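Long-range contacts in PrgA (Enterococcus faecalis, PDB 6Z9K), which provides surface exclusion against unwanted conjugation at the enterococcal cell surface and here contributes its metal-binding CAP domain: residues Asn17-Phe22 against Ala36-Thr41; Tyr79-Leu84 against Leu96-Gln101; Thr195-Ser200 against Ile212-Tyr217. All coordinates share one frame; numbering follows the deposited sequence.

Overall arrangement
Contacts 2 and 3 lie in the core of the CAP domain with their centres about 7 Å apart, whereas contact 1 is a partly buried junction on the periphery, about 25 Å from each of them centre to centre. Contact 3 is a hairpin held by antiparallel backbone hydrogen bonds. Contact 2 has no hydrogen bond between its segments and relies on apolar packing, but Ser97 O takes a hydrogen bond from Leu197 N, and Thr81 and Leu84 of helix 70-90 pack on Leu197, so that helix and strand 196-202 tie contacts 2 and 3 together. Contact 1 likewise depends on apolar surfaces, fitting a proline-rich loop to helix 32-45, with charged and hydroxyl groups at its edge.

Contact 1 of 3, residues Asn17-Phe22 against Ala36-Thr41; sequences NLPPKF and ATLEKT
Thr37 O is gripped by two donors of Thr41, the residue whose CG2 lies 4.2 Å from Pro19 CB across the contact. Thr41 OG1 lies 2.8 Å and Thr41 N 2.9 Å from Thr37 O, and they come from opposite faces of the carbonyl plane. Threonine suits this edge because its hydroxyl folds back on the helix while its methyl is left for the loop. Here a type II beta turn, Pro19 to Phe22, packs on helix 32-45 at the periphery of the CAP domain, facing Leu38 and Thr41. Leu38 lies against Pro19 and the turn. A chi1 of -179° swings its branch to the carbonyl-carbon side, toward the loop, and Leu38 CG meets Pro19 CG at 3.6 Å; the rigid proline ring offers a firm apolar surface without a backbone N-H to satisfy. Leu38 CD1 comes 3.8 Å from Pro20 O. Lys21 carries its charge away to a salt bridge with Glu34. Phe22, whose ring meets that of Phe176 edge-to-face, has Leu38 at its own edge, near the ring plane, where Leu38 CD2 stands 4.4 Å from Phe22 CD1.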
loop_
_atom_site.group_PDB
_atom_site.type_symbol
_atom_site.label_atom_id
_atom_site.label_comp_id
_atom_site.label_asym_id
_atom_site.label_seq_id
_atom_site.Cartn_x
_atom_site.Cartn_y
_atom_site.Cartn_z
ATOM N N ASN A 17 -12.297 7.812 0.337
ATOM C CA ASN A 17 -13.193 8.882 0.859
ATOM C C ASN A 17 -12.969 9.042 2.360
ATOM O O ASN A 17 -13.147 8.054 3.100
ATOM C CB ASN A 17 -14.638 8.524 0.571
ATOM C CG ASN A 17 -14.888 8.373 -0.913
ATOM O OD1 ASN A 17 -14.587 9.304 -1.664
ATOM N ND2 ASN A 17 -15.372 7.206 -1.331
ATOM N N LEU A 18 -12.514 10.214 2.800
ATOM C CA LEU A 18 -12.166 10.366 4.220
ATOM C C LEU A 18 -13.414 10.782 4.962
ATOM O O LEU A 18 -14.192 11.634 4.526
ATOM C CB LEU A 18 -11.051 11.384 4.445
ATOM C CG LEU A 18 -9.750 11.069 3.727
ATOM C CD1 LEU A 18 -8.691 12.096 4.083
ATOM C CD2 LEU A 18 -9.273 9.670 4.027
ATOM N N PRO A 19 -13.608 10.222 6.160
ATOM C CA PRO A 19 -14.739 10.600 7.007
ATOM C C PRO A 19 -14.421 11.856 7.796
ATOM O O PRO A 19 -13.247 12.216 7.979
ATOM C CB PRO A 19 -14.824 9.417 7.972
ATOM C CG PRO A 19 -13.396 8.987 8.130
ATOM C CD PRO A 19 -12.794 9.146 6.746
ATOM N N PRO A 20 -15.446 12.549 8.326
ATOM C CA PRO A 20 -15.192 13.631 9.267
ATOM C C PRO A 20 -14.410 13.160 10.485
ATOM O O PRO A 20 -14.564 11.998 10.902
ATOM C CB PRO A 20 -16.603 14.094 9.679
ATOM C CG PRO A 20 -17.510 13.589 8.585
ATOM C CD PRO A 20 -16.874 12.271 8.157
ATOM N N LYS A 21 -13.533 14.025 10.986
ATOM C CA LYS A 21 -12.703 13.806 12.189
ATOM C C LYS A 21 -11.586 12.820 11.935
ATOM O O LYS A 21 -10.859 12.509 12.863
ATOM C CB LYS A 21 -13.525 13.338 13.392
ATOM C CG LYS A 21 -14.697 14.238 13.683
ATOM C CD LYS A 21 -15.324 13.853 14.981
ATOM C CE LYS A 21 -16.674 14.472 15.136
ATOM N NZ LYS A 21 -17.342 14.072 16.396
ATOM N N PHE A 22 -11.278 12.508 10.687
ATOM C CA PHE A 22 -10.119 11.646 10.394
ATOM C C PHE A 22 -8.809 12.360 10.713
ATOM O O PHE A 22 -8.696 13.569 10.504
ATOM C CB PHE A 22 -10.153 11.176 8.942
ATOM C CG PHE A 22 -9.134 10.088 8.658
ATOM C CD1 PHE A 22 -9.244 8.839 9.253
ATOM C CD2 PHE A 22 -8.066 10.298 7.803
ATOM C CE1 PHE A 22 -8.339 7.823 8.965
ATOM C CE2 PHE A 22 -7.119 9.303 7.582
ATOM C CZ PHE A 22 -7.294 8.065 8.125
ATOM N N ALA A 36 -16.079 4.603 16.769
ATOM C CA ALA A 36 -17.040 3.635 16.213
ATOM C C ALA A 36 -17.725 4.288 15.013
ATOM O O ALA A 36 -17.914 3.632 13.960
ATOM C CB ALA A 36 -18.013 3.166 17.264
ATOM N N THR A 37 -18.170 5.535 15.186
ATOM C CA THR A 37 -18.931 6.282 14.156
ATOM C C THR A 37 -18.038 6.508 12.944
ATOM O O THR A 37 -18.477 6.262 11.822
ATOM C CB THR A 37 -19.438 7.617 14.728
ATOM O OG1 THR A 37 -20.442 7.336 15.711
ATOM C CG2 THR A 37 -20.010 8.515 13.669
ATOM N N LEU A 38 -16.800 6.926 13.165
ATOM C CA LEU A 38 -15.826 7.200 12.083
ATOM C C LEU A 38 -15.606 5.934 11.264
ATOM O O LEU A 38 -15.592 6.023 9.995
ATOM C CB LEU A 38 -14.506 7.721 12.640
ATOM C CG LEU A 38 -13.410 8.064 11.626
ATOM C CD1 LEU A 38 -12.484 9.128 12.180
ATOM C CD2 LEU A 38 -12.574 6.840 11.261
ATOM N N GLU A 39 -15.345 4.824 11.953
ATOM C CA GLU A 39 -14.988 3.584 11.236
ATOM C C GLU A 39 -16.220 3.077 10.482
ATOM O O GLU A 39 -16.080 2.670 9.300
ATOM C CB GLU A 39 -14.385 2.583 12.203
ATOM C CG GLU A 39 -13.100 3.069 12.805
ATOM C CD GLU A 39 -12.298 2.040 13.564
ATOM O OE1 GLU A 39 -12.895 0.980 13.919
ATOM O OE2 GLU A 39 -11.149 2.339 13.859
ATOM N N LYS A 40 -17.396 3.138 11.084
ATOM C CA LYS A 40 -18.609 2.632 10.406
ATOM C C LYS A 40 -18.885 3.485 9.157
ATOM O O LYS A 40 -19.139 2.911 8.048
ATOM C CB LYS A 40 -19.789 2.631 11.357
ATOM C CG LYS A 40 -21.084 2.136 10.746
ATOM C CD LYS A 40 -22.226 2.295 11.709
ATOM C CE LYS A 40 -23.565 1.914 11.105
ATOM N NZ LYS A 40 -23.819 0.487 11.423
ATOM N N THR A 41 -18.742 4.796 9.286
ATOM C CA THR A 41 -18.982 5.769 8.189
ATOM C C THR A 41 -17.958 5.463 7.080
ATOM O O THR A 41 -18.292 5.363 5.884
ATOM C CB THR A 41 -18.795 7.216 8.670
ATOM O OG1 THR A 41 -19.824 7.452 9.630
ATOM C CG2 THR A 41 -18.883 8.236 7.559
#

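Contact 2 of 3, residues Tyr79-Leu84 against Leu96-Gln101; sequences YTTELL and LSVSDQ
The middle of helix 70-90, represented by Tyr79-Leu84, faces a chain that runs from loop through the short strand 97-98 into helix 100-112, and the two backbones come nearest at Thr81 and Leu96, 6.7 Å between CA atoms. Ser99 occupies the N-cap of the second helix, its OG accepting from Ser102 N. Thr81 touches both Leu96 and Val98. Its methyl CG2, anti to the backbone N (chi1 -55°, measured to OG1), is directed at Leu96: Thr81 CG2 is 3.5 Å from Leu96 O and 3.7 Å from Leu96 CB. On the other branch, Thr81 OG1 sits 3.4 Å from Val98 CG2; this is packing, since the hydroxyl is already bonded to Ser77 O one helical turn back. A threonine can thus turn a buried polar group onto its own helix and offer its methyl to the loop before the strand. In the alpha-beta-alpha sandwich characteristic of CAP domains, this is where a helix of one outer layer meets the chain entering the other. Ser97 has its CB pointing away from the helix, and its backbone bonds to Thr195 and Leu197 at the edge of the central sheet. One turn beyond Thr81, Leu84 adds a second contact to Leu96: Leu84 CD2 meets Leu96 CD1 at 3.6 Å, the two leucines crossing at an angle. Leu197 of strand 196-202 packs on both Thr81 and Leu84.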
loop_
_atom_site.group_PDB
_atom_site.type_symbol
_atom_site.label_atom_id
_atom_site.label_comp_id
_atom_site.label_asym_id
_atom_site.label_seq_id
_atom_site.Cartn_x
_atom_site.Cartn_y
_atom_site.Cartn_z
ATOM N N TYR A 79 0.304 3.044 -8.628
ATOM C CA TYR A 79 -1.151 2.973 -8.343
ATOM C C TYR A 79 -1.404 3.130 -6.845
ATOM O O TYR A 79 -2.198 3.954 -6.366
ATOM C CB TYR A 79 -1.699 1.634 -8.800
ATOM C CG TYR A 79 -3.068 1.346 -8.272
ATOM C CD1 TYR A 79 -4.201 1.910 -8.835
ATOM C CD2 TYR A 79 -3.259 0.521 -7.202
ATOM C CE1 TYR A 79 -5.468 1.639 -8.351
ATOM C CE2 TYR A 79 -4.511 0.249 -6.687
ATOM C CZ TYR A 79 -5.642 0.816 -7.246
ATOM O OH TYR A 79 -6.896 0.509 -6.773
ATOM N N THR A 80 -0.604 2.391 -6.072
ATOM C CA THR A 80 -0.767 2.321 -4.608
ATOM C C THR A 80 -0.325 3.636 -3.964
ATOM O O THR A 80 -1.026 4.170 -3.110
ATOM C CB THR A 80 0.063 1.172 -4.049
ATOM O OG1 THR A 80 -0.227 -0.042 -4.755
ATOM C CG2 THR A 80 -0.169 1.011 -2.561
ATOM N N THR A 81 0.763 4.185 -4.461
ATOM C CA THR A 81 1.353 5.412 -3.897
ATOM C C THR A 81 0.409 6.569 -4.196
ATOM O O THR A 81 0.269 7.491 -3.362
ATOM C CB THR A 81 2.794 5.599 -4.363
ATOM O OG1 THR A 81 3.558 4.416 -4.047
ATOM C CG2 THR A 81 3.410 6.765 -3.630
ATOM N N GLU A 82 -0.225 6.581 -5.347
ATOM C CA GLU A 82 -1.204 7.662 -5.661
ATOM C C GLU A 82 -2.316 7.626 -4.629
ATOM O O GLU A 82 -2.732 8.701 -4.140
ATOM C CB GLU A 82 -1.771 7.461 -7.057
ATOM C CG GLU A 82 -0.839 7.929 -8.173
ATOM C CD GLU A 82 -1.356 7.651 -9.566
ATOM O OE1 GLU A 82 -2.371 6.952 -9.689
ATOM O OE2 GLU A 82 -0.711 8.125 -10.524
ATOM N N LEU A 83 -2.867 6.437 -4.352
ATOM C CA LEU A 83 -3.978 6.383 -3.387
ATOM C C LEU A 83 -3.509 6.871 -2.016
ATOM O O LEU A 83 -4.256 7.655 -1.358
ATOM C CB LEU A 83 -4.510 4.953 -3.255
ATOM C CG LEU A 83 -5.129 4.398 -4.525
ATOM C CD1 LEU A 83 -5.673 2.971 -4.267
ATOM C CD2 LEU A 83 -6.200 5.296 -5.079
ATOM N N LEU A 84 -2.368 6.409 -1.553
ATOM C CA LEU A 84 -1.905 6.773 -0.207
ATOM C C LEU A 84 -1.514 8.254 -0.153
ATOM O O LEU A 84 -1.813 8.913 0.859
ATOM C CB LEU A 84 -0.769 5.849 0.214
ATOM C CG LEU A 84 -0.281 6.057 1.630
ATOM C CD1 LEU A 84 -1.409 5.914 2.669
ATOM C CD2 LEU A 84 0.850 5.066 1.934
ATOM N N LEU A 96 5.032 10.609 -0.955
ATOM C CA LEU A 96 5.928 9.456 -1.205
ATOM C C LEU A 96 6.293 9.397 -2.675
ATOM O O LEU A 96 5.463 9.648 -3.524
ATOM C CB LEU A 96 5.249 8.164 -0.751
ATOM C CG LEU A 96 4.626 8.218 0.646
ATOM C CD1 LEU A 96 3.755 7.030 0.928
ATOM C CD2 LEU A 96 5.664 8.328 1.736
ATOM N N SER A 97 7.536 9.013 -2.929
ATOM C CA SER A 97 8.083 8.729 -4.261
ATOM C C SER A 97 7.963 7.240 -4.526
ATOM O O SER A 97 7.838 6.482 -3.546
ATOM C CB SER A 97 9.507 9.182 -4.370
ATOM O OG SER A 97 10.367 8.462 -3.502
ATOM N N VAL A 98 8.022 6.883 -5.809
ATOM C CA VAL A 98 8.340 5.534 -6.301
ATOM C C VAL A 98 9.665 5.639 -7.039
ATOM O O VAL A 98 9.842 6.536 -7.852
ATOM C CB VAL A 98 7.215 5.021 -7.191
ATOM C CG1 VAL A 98 7.603 3.688 -7.797
ATOM C CG2 VAL A 98 5.946 4.894 -6.380
ATOM N N SER A 99 10.587 4.738 -6.739
ATOM C CA SER A 99 11.909 4.710 -7.401
ATOM C C SER A 99 12.297 3.293 -7.761
ATOM O O SER A 99 11.719 2.365 -7.211
ATOM C CB SER A 99 12.928 5.327 -6.485
ATOM O OG SER A 99 12.976 4.615 -5.289
ATOM N N ASP A 100 13.293 3.120 -8.616
ATOM C CA ASP A 100 13.891 1.775 -8.828
ATOM C C ASP A 100 14.322 1.223 -7.466
ATOM O O ASP A 100 14.138 0.042 -7.228
ATOM C CB ASP A 100 15.030 1.880 -9.827
ATOM C CG ASP A 100 14.525 2.552 -11.089
ATOM O OD1 ASP A 100 13.524 2.043 -11.631
ATOM O OD2 ASP A 100 15.024 3.657 -11.412
ATOM N N GLN A 101 14.821 2.074 -6.598
ATOM C CA GLN A 101 15.315 1.700 -5.251
ATOM C C GLN A 101 14.158 1.129 -4.420
ATOM O O GLN A 101 14.288 0.054 -3.859
ATOM C CB GLN A 101 15.893 2.915 -4.544
ATOM C CG GLN A 101 16.315 2.665 -3.120
ATOM C CD GLN A 101 17.131 3.830 -2.612
ATOM O OE1 GLN A 101 16.652 4.942 -2.473
ATOM N NE2 GLN A 101 18.373 3.528 -2.250
#

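Contact 3 of 3, residues Thr195-Ser200 against Ile212-Tyr217; sequences TALGVS and IHIISY
Thr195-Ser200 and Ile212-Tyr217 form a beta hairpin whose strands run antiparallel, at 165° between their directions. Backbone hydrogen bonds come first. Gly198 and Ile215 exchange two of them, with Gly198 N 2.9 Å from Ile215 O, and Ser200 and His213 pair likewise; the bond from His213 N to Ser200 O is 2.8 Å long and almost straight, 176° at the hydrogen. At the far end Tyr217 O accepts from both Thr195 N (2.9 Å) and Ala196 N (3.0 Å), the extra residue making a classic beta bulge. CA-H...O contacts lie between the hydrogen-bonded pairs, such as Leu197 CA to Ile215 O at 3.2 Å.

Apolar packing follows on both faces. Leu197 CD1 meets Ile214 CG2 at 3.8 Å, while Val199 and Ile212 lie side by side, Val199 CG1 to Ile212 CG2 at 4.0 Å; branched residues suit this apolar face. On the opposite face Tyr217, its ring set between backbone N and carbonyl carbon by chi1 of 52°, folds back across the hairpin. The Ala196 methyl packs tightly on the ring, Ala196 CB 3.4 Å from Tyr217 CE1, and Ala196 O lies over one ring face.

The buried polar ends find partners outside the two segments: Ser200 OG bonds to Ala106 O, Ser216 OG to Lys194 NZ, and His213 ND1 to Glu144 OE2, while His213 NE2 is hydrogen-bonded to Ser202 OG.

Strand 211-217 is the middle of a three-stranded sheet, with 144-148 on its other side bearing Leu146 of the magnesium site. Helices 70-90 and 160-176 pack against the face of Leu197, Val199, Ile212 and Ile214, and helix 100-112 against that of Ser200, Ile215 and Tyr217, giving the layered sandwich of a CAP domain.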
loop_
_atom_site.group_PDB
_atom_site.type_symbol
_atom_site.label_atom_id
_atom_site.label_comp_id
_atom_site.label_asym_id
_atom_site.label_seq_id
_atom_site.Cartn_x
_atom_site.Cartn_y
_atom_site.Cartn_z
ATOM N N THR A 195 9.248 9.057 2.686
ATOM C CA THR A 195 9.504 9.674 1.377
ATOM C C THR A 195 9.414 8.668 0.251
ATOM O O THR A 195 9.503 9.125 -0.891
ATOM C CB THR A 195 10.893 10.330 1.362
ATOM O OG1 THR A 195 11.906 9.350 1.502
ATOM C CG2 THR A 195 10.964 11.406 2.419
ATOM N N ALA A 196 9.240 7.353 0.512
ATOM C CA ALA A 196 9.336 6.373 -0.583
ATOM C C ALA A 196 8.450 5.173 -0.293
ATOM O O ALA A 196 8.215 4.852 0.891
ATOM C CB ALA A 196 10.773 5.929 -0.766
ATOM N N LEU A 197 7.920 4.585 -1.343
ATOM C CA LEU A 197 7.067 3.379 -1.223
ATOM C C LEU A 197 7.354 2.459 -2.399
ATOM O O LEU A 197 7.545 2.904 -3.520
ATOM C CB LEU A 197 5.597 3.814 -1.165
ATOM C CG LEU A 197 4.616 2.703 -0.806
ATOM C CD1 LEU A 197 3.398 3.291 -0.131
ATOM C CD2 LEU A 197 4.162 1.935 -2.029
ATOM N N GLY A 198 7.296 1.156 -2.119
ATOM C CA GLY A 198 7.312 0.109 -3.145
ATOM C C GLY A 198 6.271 -0.933 -2.765
ATOM O O GLY A 198 6.162 -1.235 -1.555
ATOM N N VAL A 199 5.615 -1.543 -3.736
ATOM C CA VAL A 199 4.624 -2.631 -3.496
ATOM C C VAL A 199 5.104 -3.901 -4.166
ATOM O O VAL A 199 5.414 -3.881 -5.347
ATOM C CB VAL A 199 3.216 -2.246 -4.007
ATOM C CG1 VAL A 199 2.218 -3.358 -3.721
ATOM C CG2 VAL A 199 2.768 -0.919 -3.404
ATOM N N SER A 200 5.108 -4.985 -3.426
ATOM C CA SER A 200 5.411 -6.285 -4.033
ATOM C C SER A 200 4.350 -7.301 -3.622
ATOM O O SER A 200 3.477 -7.028 -2.791
ATOM C CB SER A 200 6.779 -6.725 -3.618
ATOM O OG SER A 200 6.882 -6.708 -2.195
ATOM N N ILE A 212 0.283 -9.138 -0.246
ATOM C CA ILE A 212 0.662 -7.786 -0.722
ATOM C C ILE A 212 1.595 -7.194 0.318
ATOM O O ILE A 212 1.202 -7.055 1.485
ATOM C CB ILE A 212 -0.580 -6.907 -0.874
ATOM C CG1 ILE A 212 -1.625 -7.572 -1.782
ATOM C CG2 ILE A 212 -0.116 -5.515 -1.343
ATOM C CD1 ILE A 212 -2.998 -6.894 -1.766
ATOM N N HIS A 213 2.777 -6.779 -0.112
ATOM C CA HIS A 213 3.798 -6.154 0.760
ATOM C C HIS A 213 3.878 -4.663 0.407
ATOM O O HIS A 213 4.321 -4.344 -0.694
ATOM C CB HIS A 213 5.192 -6.801 0.539
ATOM C CG HIS A 213 5.261 -8.296 0.661
ATOM N ND1 HIS A 213 5.818 -8.923 1.769
ATOM C CD2 HIS A 213 4.927 -9.293 -0.196
ATOM C CE1 HIS A 213 5.758 -10.245 1.596
ATOM N NE2 HIS A 213 5.226 -10.493 0.402
ATOM N N ILE A 214 3.440 -3.807 1.320
ATOM C CA ILE A 214 3.627 -2.349 1.168
ATOM C C ILE A 214 4.849 -1.959 1.996
ATOM O O ILE A 214 4.843 -2.073 3.199
ATOM C CB ILE A 214 2.347 -1.584 1.561
ATOM C CG1 ILE A 214 1.173 -1.983 0.660
ATOM C CG2 ILE A 214 2.647 -0.074 1.517
ATOM C CD1 ILE A 214 -0.137 -1.200 0.909
ATOM N N ILE A 215 5.907 -1.564 1.295
ATOM C CA ILE A 215 7.232 -1.217 1.857
ATOM C C ILE A 215 7.394 0.310 1.800
ATOM O O ILE A 215 7.238 0.884 0.733
ATOM C CB ILE A 215 8.343 -1.983 1.124
ATOM C CG1 ILE A 215 8.061 -3.500 1.079
ATOM C CG2 ILE A 215 9.656 -1.625 1.793
ATOM C CD1 ILE A 215 7.741 -4.116 2.382
ATOM N N SER A 216 7.575 0.964 2.930
ATOM C CA SER A 216 7.694 2.452 2.915
ATOM C C SER A 216 8.641 2.914 4.007
ATOM O O SER A 216 8.862 2.201 4.993
ATOM C CB SER A 216 6.334 3.082 3.029
ATOM O OG SER A 216 5.669 2.698 4.213
ATOM N N TYR A 217 9.279 4.062 3.803
ATOM C CA TYR A 217 10.363 4.522 4.688
ATOM C C TYR A 217 10.716 5.953 4.306
ATOM O O TYR A 217 10.293 6.450 3.221
ATOM C CB TYR A 217 11.600 3.608 4.515
ATOM C CG TYR A 217 12.014 3.461 3.073
ATOM C CD1 TYR A 217 12.834 4.387 2.420
ATOM C CD2 TYR A 217 11.554 2.362 2.322
ATOM C CE1 TYR A 217 13.147 4.261 1.069
ATOM C CE2 TYR A 217 11.823 2.269 0.965
ATOM C CZ TYR A 217 12.663 3.178 0.344
ATOM O OH TYR A 217 12.992 3.102 -0.991
#